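Local coordinates for (S)-ureidoglycine aminohydrolase cupin domain-containing protein (Pseudomonas syringae pv. tomato, PDB 3MYX) that is of unknown function but, as a cupin-fold protein of the DUF861 (Cupin_3) family, may be related to (S)-ureidoglycine aminohydrolases, at residues 171-176 with 228-233; 191-196 with 232-237. All blocks are in the same frame, centred on the assembly; numbering follows the deposited sequence. Where two conformers were deposited one is given.

Interaction 1. Residues 171-176 with 228-233; sequences VWDSTP and TGYVRK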
loop_
_atom_site.group_PDB
_atom_site.type_symbol
_atom_site.label_atom_id
_atom_site.label_comp_id
_atom_site.label_asym_id
_atom_site.label_seq_id
_atom_site.Cartn_x
_atom_site.Cartn_y
_atom_site.Cartn_z
ATOM N N VAL A 171 3.975 1.454 9.671
ATOM C CA VAL A 171 3.928 0.088 10.124
ATOM C C VAL A 171 2.957 0.017 11.311
ATOM O O VAL A 171 2.925 0.923 12.149
ATOM C CB VAL A 171 5.333 -0.435 10.497
ATOM C CG1 VAL A 171 5.273 -1.895 11.052
ATOM C CG2 VAL A 171 6.274 -0.378 9.301
ATOM N N TRP A 172 2.145 -1.048 11.334
ATOM C CA TRP A 172 1.120 -1.274 12.362
ATOM C C TRP A 172 1.187 -2.701 12.821
ATOM O O TRP A 172 1.529 -3.594 12.032
ATOM C CB TRP A 172 -0.245 -1.030 11.756
ATOM C CG TRP A 172 -1.518 -1.339 12.505
ATOM C CD1 TRP A 172 -2.252 -0.466 13.215
ATOM C CD2 TRP A 172 -2.273 -2.556 12.464
ATOM N NE1 TRP A 172 -3.415 -1.057 13.652
ATOM C CE2 TRP A 172 -3.458 -2.337 13.172
ATOM C CE3 TRP A 172 -2.069 -3.806 11.872
ATOM C CZ2 TRP A 172 -4.439 -3.312 13.295
ATOM C CZ3 TRP A 172 -3.042 -4.768 11.997
ATOM C CH2 TRP A 172 -4.220 -4.508 12.687
ATOM N N ASP A 173 0.846 -2.943 14.081
ATOM C CA ASP A 173 0.633 -4.308 14.527
ATOM C C ASP A 173 -0.543 -4.418 15.470
ATOM O O ASP A 173 -1.066 -3.421 15.957
ATOM C CB ASP A 173 1.924 -4.997 15.038
ATOM C CG ASP A 173 2.389 -4.584 16.447
ATOM O OD1 ASP A 173 1.693 -3.882 17.222
ATOM O OD2 ASP A 173 3.543 -4.995 16.774
ATOM N N SER A 174 -0.983 -5.647 15.674
ATOM C CA SER A 174 -2.152 -5.884 16.496
ATOM C C SER A 174 -2.185 -7.306 17.001
ATOM O O SER A 174 -1.812 -8.238 16.297
ATOM C CB SER A 174 -3.437 -5.645 15.690
ATOM O OG SER A 174 -4.587 -5.691 16.512
ATOM N N THR A 175 -2.715 -7.445 18.200
ATOM C CA THR A 175 -3.137 -8.727 18.740
ATOM C C THR A 175 -4.420 -9.150 17.979
ATOM O O THR A 175 -4.982 -8.378 17.189
ATOM C CB THR A 175 -3.335 -8.596 20.259
ATOM O OG1 THR A 175 -4.375 -7.659 20.541
ATOM C CG2 THR A 175 -2.048 -8.145 20.964
ATOM N N PRO A 176 -4.876 -10.401 18.171
ATOM C CA PRO A 176 -5.989 -10.910 17.365
ATOM C C PRO A 176 -7.294 -10.188 17.629
ATOM O O PRO A 176 -7.576 -9.777 18.752
ATOM C CB PRO A 176 -6.139 -12.364 17.841
ATOM C CG PRO A 176 -4.906 -12.691 18.534
ATOM C CD PRO A 176 -4.305 -11.439 19.050
ATOM N N THR A 228 -6.817 -14.394 13.951
ATOM C CA THR A 228 -6.734 -15.268 15.120
ATOM C C THR A 228 -5.335 -15.265 15.728
ATOM O O THR A 228 -5.096 -15.932 16.713
ATOM C CB THR A 228 -7.165 -16.707 14.749
ATOM O OG1 THR A 228 -6.327 -17.186 13.699
ATOM C CG2 THR A 228 -8.653 -16.745 14.324
ATOM N N GLY A 229 -4.420 -14.500 15.141
ATOM C CA GLY A 229 -3.068 -14.335 15.642
ATOM C C GLY A 229 -2.624 -12.899 15.418
ATOM O O GLY A 229 -3.325 -12.085 14.798
ATOM N N TYR A 230 -1.444 -12.591 15.930
ATOM C CA TYR A 230 -0.767 -11.334 15.684
ATOM C C TYR A 230 -0.630 -11.037 14.203
ATOM O O TYR A 230 -0.327 -11.926 13.392
ATOM C CB TYR A 230 0.623 -11.441 16.292
ATOM C CG TYR A 230 1.545 -10.276 16.078
ATOM C CD1 TYR A 230 1.474 -9.150 16.888
ATOM C CD2 TYR A 230 2.520 -10.316 15.107
ATOM C CE1 TYR A 230 2.373 -8.103 16.727
ATOM C CE2 TYR A 230 3.417 -9.282 14.944
ATOM C CZ TYR A 230 3.344 -8.168 15.743
ATOM O OH TYR A 230 4.274 -7.151 15.585
ATOM N N VAL A 231 -0.806 -9.769 13.849
ATOM C CA VAL A 231 -0.572 -9.269 12.498
ATOM C C VAL A 231 0.307 -8.043 12.575
ATOM O O VAL A 231 0.130 -7.198 13.444
ATOM C CB VAL A 231 -1.906 -8.940 11.792
ATOM C CG1 VAL A 231 -1.681 -8.235 10.464
ATOM C CG2 VAL A 231 -2.725 -10.209 11.565
ATOM N N ARG A 232 1.257 -7.948 11.654
ATOM C CA ARG A 232 2.040 -6.734 11.461
ATOM C C ARG A 232 2.006 -6.399 9.996
ATOM O O ARG A 232 2.169 -7.304 9.158
ATOM C CB ARG A 232 3.462 -6.941 11.943
ATOM C CG ARG A 232 4.381 -5.742 11.810
ATOM C CD ARG A 232 5.765 -6.136 12.297
ATOM N NE ARG A 232 6.693 -5.026 12.389
ATOM C CZ ARG A 232 6.932 -4.269 13.475
ATOM N NH1 ARG A 232 6.308 -4.415 14.633
ATOM N NH2 ARG A 232 7.798 -3.321 13.365
ATOM N N LYS A 233 1.816 -5.128 9.675
ATOM C CA LYS A 233 1.686 -4.737 8.281
ATOM C C LYS A 233 2.308 -3.396 7.985
ATOM O O LYS A 233 2.337 -2.527 8.853
ATOM C CB LYS A 233 0.206 -4.703 7.879
ATOM C CG LYS A 233 -0.580 -3.565 8.462
ATOM C CD LYS A 233 -2.083 -3.792 8.369
ATOM C CE LYS A 233 -2.847 -2.579 8.819
ATOM N NZ LYS A 233 -4.339 -2.829 8.836
HETATM O O HOH W 1 -4.281 -9.396 14.512
#
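Asp173 OD2 is held by the hydroxyl of Tyr230 and by Arg155 of the next strand, with Arg232 a weak, long third partner. Tyr230 OH donates to OD2 at 2.6 Å, arriving on the anti side, tilted 24° out of the carboxylate plane, which is itself turned 69° from the ring; the oxygen lies at the ring's edge. Arg232 NH1 is 3.5 Å from OD2, and that guanidinium is fixed more firmly by the carbonyls of Arg132 and Ala134. A carboxylate suits a place where a phenol and the arginines of two neighbouring strands converge. Val171 CG1 lies over one face of the Arg232 guanidinium, 3.7 Å from Arg232 NE, an apolar lid that leaves its edge for polar partners.

The backbones that carry these side chains form an antiparallel pair. Trp172 and Lys233 exchange backbone bonds in both directions, as do Ser174 and Val231. On the sheet face of Trp172, Lys233 CG sits between its backbone N and carbonyl carbon (chi1 72°), and the chain, extended beyond it, runs across the indole: CE rests 3.4 Å from Trp172 CE3, and NZ stands over the six-membered ring, 4.0 Å from its centroid, in a cation-pi contact. Lysine suits both tasks, since its methylenes pack on the aromatic face while its ammonium also pairs with Glu188. Val231 CG1 meets the ring edge at Trp172 CZ3. In the EutQ-like cupin domain, strand 168-174 lies between 154-161 and 231-237, and the latter is flanked in turn by 188-192.

Interaction 2. Residues 191-196 with 232-237; sequences NLIEGR and RKFYAV
Residues 191-194 run antiparallel to 232-234, and a classic beta bulge shifts the register by one where Ile193 and Glu194 both face Arg232. Arg232 O takes both amides, Ile193 N at 2.8 Å and Glu194 N at 3.1 Å, from the same face of its carbonyl plane, while Arg232 N returns a bond to Glu194 O. Before the bulge, Asn191 and Phe234 form a regular hydrogen-bonded pair. The chain of this cupin domain turns a corner at Ile193.

That corner directs the Ile193 side chain toward the partner strand. CG1 lies anti to the carbonyl carbon (chi1 -63°), and the branched chain serves two neighbours: CG2 packs against Arg232 CD at 3.8 Å, whereas CD1 reaches over Phe234. On the sheet face opposite Asn191 and Phe234, Leu192 CD2 touches Lys233 CB. Asn191 lies alongside Phe234, pointing the same way, with amide and ring planes 35° apart; its OD1 is in the ring plane, 3.6 Å from Phe234 CD2, and its ND2 bonds to Thr214. The phenylalanine thus meets an amide oxygen at its edge and a methyl on its face: Ile193 CD1 sits over the ring centre in a CH-pi contact, 3.8 Å from the centroid.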
loop_
_atom_site.group_PDB
_atom_site.type_symbol
_atom_site.label_atom_id
_atom_site.label_comp_id
_atom_site.label_asym_id
_atom_site.label_seq_id
_atom_site.Cartn_x
_atom_site.Cartn_y
_atom_site.Cartn_z
ATOM N N ASN A 191 0.376 -4.509 3.356
ATOM C CA ASN A 191 1.271 -5.592 3.000
ATOM C C ASN A 191 1.667 -6.253 4.299
ATOM O O ASN A 191 2.129 -5.577 5.222
ATOM C CB ASN A 191 2.490 -5.079 2.227
ATOM C CG ASN A 191 3.582 -6.121 2.098
ATOM O OD1 ASN A 191 4.437 -6.236 2.971
ATOM N ND2 ASN A 191 3.552 -6.886 1.004
ATOM N N LEU A 192 1.432 -7.548 4.419
ATOM C CA LEU A 192 1.638 -8.202 5.712
ATOM C C LEU A 192 3.101 -8.590 5.919
ATOM O O LEU A 192 3.685 -9.366 5.155
ATOM C CB LEU A 192 0.748 -9.426 5.881
ATOM C CG LEU A 192 -0.768 -9.188 5.802
ATOM C CD1 LEU A 192 -1.494 -10.358 6.435
ATOM C CD2 LEU A 192 -1.260 -7.910 6.421
ATOM N N ILE A 193 3.682 -8.020 6.970
ATOM C CA ILE A 193 5.036 -8.342 7.414
ATOM C C ILE A 193 5.020 -9.633 8.248
ATOM O O ILE A 193 5.917 -10.464 8.115
ATOM C CB ILE A 193 5.622 -7.130 8.217
ATOM C CG1 ILE A 193 5.748 -5.899 7.310
ATOM C CG2 ILE A 193 6.956 -7.491 8.900
ATOM C CD1 ILE A 193 5.951 -4.612 8.069
ATOM N N GLU A 194 4.021 -9.782 9.119
ATOM C CA GLU A 194 3.820 -11.008 9.879
ATOM C C GLU A 194 2.335 -11.302 9.945
ATOM O O GLU A 194 1.515 -10.388 9.956
ATOM C CB GLU A 194 4.342 -10.916 11.319
ATOM C CG GLU A 194 5.846 -10.712 11.441
ATOM C CD GLU A 194 6.334 -10.833 12.879
ATOM O OE1 GLU A 194 6.000 -11.832 13.540
ATOM O OE2 GLU A 194 7.056 -9.940 13.353
ATOM N N GLY A 195 2.009 -12.586 10.064
ATOM C CA GLY A 195 0.680 -13.038 10.314
ATOM C C GLY A 195 -0.179 -13.163 9.090
ATOM O O GLY A 195 0.301 -13.144 7.955
ATOM N N ARG A 196 -1.473 -13.279 9.347
ATOM C CA ARG A 196 -2.459 -13.490 8.303
ATOM C C ARG A 196 -3.814 -12.965 8.755
ATOM O O ARG A 196 -4.093 -12.918 9.952
ATOM C CB ARG A 196 -2.544 -14.972 7.962
ATOM C CG ARG A 196 -2.848 -15.885 9.087
ATOM C CD ARG A 196 -2.900 -17.316 8.555
ATOM N NE ARG A 196 -3.881 -17.450 7.490
ATOM N N ARG A 232 1.257 -7.948 11.654
ATOM C CA ARG A 232 2.040 -6.734 11.461
ATOM C C ARG A 232 2.006 -6.399 9.996
ATOM O O ARG A 232 2.169 -7.304 9.158
ATOM C CB ARG A 232 3.462 -6.941 11.943
ATOM C CG ARG A 232 4.381 -5.742 11.810
ATOM C CD ARG A 232 5.765 -6.136 12.297
ATOM N NE ARG A 232 6.693 -5.026 12.389
ATOM C CZ ARG A 232 6.932 -4.269 13.475
ATOM N NH1 ARG A 232 6.308 -4.415 14.633
ATOM N NH2 ARG A 232 7.798 -3.321 13.365
ATOM N N LYS A 233 1.816 -5.128 9.675
ATOM C CA LYS A 233 1.686 -4.737 8.281
ATOM C C LYS A 233 2.308 -3.396 7.985
ATOM O O LYS A 233 2.337 -2.527 8.853
ATOM C CB LYS A 233 0.206 -4.703 7.879
ATOM C CG LYS A 233 -0.580 -3.565 8.462
ATOM C CD LYS A 233 -2.083 -3.792 8.369
ATOM C CE LYS A 233 -2.847 -2.579 8.819
ATOM N NZ LYS A 233 -4.339 -2.829 8.836
ATOM N N PHE A 234 2.765 -3.233 6.740
ATOM C CA PHE A 234 2.923 -1.920 6.162
ATOM C C PHE A 234 1.531 -1.451 5.781
ATOM O O PHE A 234 0.704 -2.247 5.296
ATOM C CB PHE A 234 3.734 -1.974 4.872
ATOM C CG PHE A 234 5.205 -2.174 5.054
ATOM C CD1 PHE A 234 5.964 -1.221 5.713
ATOM C CD2 PHE A 234 5.865 -3.252 4.465
ATOM C CE1 PHE A 234 7.349 -1.367 5.823
ATOM C CE2 PHE A 234 7.250 -3.398 4.582
ATOM C CZ PHE A 234 7.987 -2.468 5.250
ATOM N N TYR A 235 1.280 -0.153 5.928
ATOM C CA TYR A 235 0.032 0.427 5.474
ATOM C C TYR A 235 0.246 1.754 4.774
ATOM O O TYR A 235 1.208 2.486 5.059
ATOM C CB TYR A 235 -0.941 0.630 6.628
ATOM C CG TYR A 235 -0.463 1.597 7.692
ATOM C CD1 TYR A 235 -0.663 2.978 7.558
ATOM C CD2 TYR A 235 0.219 1.145 8.810
ATOM C CE1 TYR A 235 -0.224 3.867 8.531
ATOM C CE2 TYR A 235 0.666 2.027 9.766
ATOM C CZ TYR A 235 0.453 3.371 9.633
ATOM O OH TYR A 235 0.946 4.200 10.632
ATOM N N ALA A 236 -0.674 2.040 3.856
ATOM C CA ALA A 236 -0.917 3.392 3.365
ATOM C C ALA A 236 -2.408 3.616 3.545
ATOM O O ALA A 236 -3.203 2.822 3.023
ATOM C CB ALA A 236 -0.541 3.539 1.887
ATOM N N VAL A 237 -2.796 4.640 4.305
ATOM C CA VAL A 237 -4.205 4.954 4.493
ATOM C C VAL A 237 -4.464 6.416 4.170
ATOM O O VAL A 237 -3.599 7.274 4.398
ATOM C CB VAL A 237 -4.684 4.659 5.933
ATOM C CG1 VAL A 237 -4.651 3.155 6.212
ATOM C CG2 VAL A 237 -3.909 5.454 6.989
#

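How the interactions relate
Interactions 1 and 2 share Arg232 and Lys233 and lie on opposite flanks of strand 231-237, which has 168-174 on one side and 188-192 on the other; their centres are 8 Å apart. At Lys233 the backbone N and O pair with 171-176, whereas those of Arg232 serve 191-196, the alternation expected of an inner strand. Packing joins the two contacts directly: Val171 CG2 lies 3.7 Å from Phe234 CD1, and Trp172 CB 3.7 Å from Tyr235 CD2. Bound 1,2-ethanediol, probably from the crystallisation liquor, comes within about 4 Å of the Lys233 side chain and about 3 Å of that of Thr228 (nearest atoms); it may mark a pocket, although no active site is established.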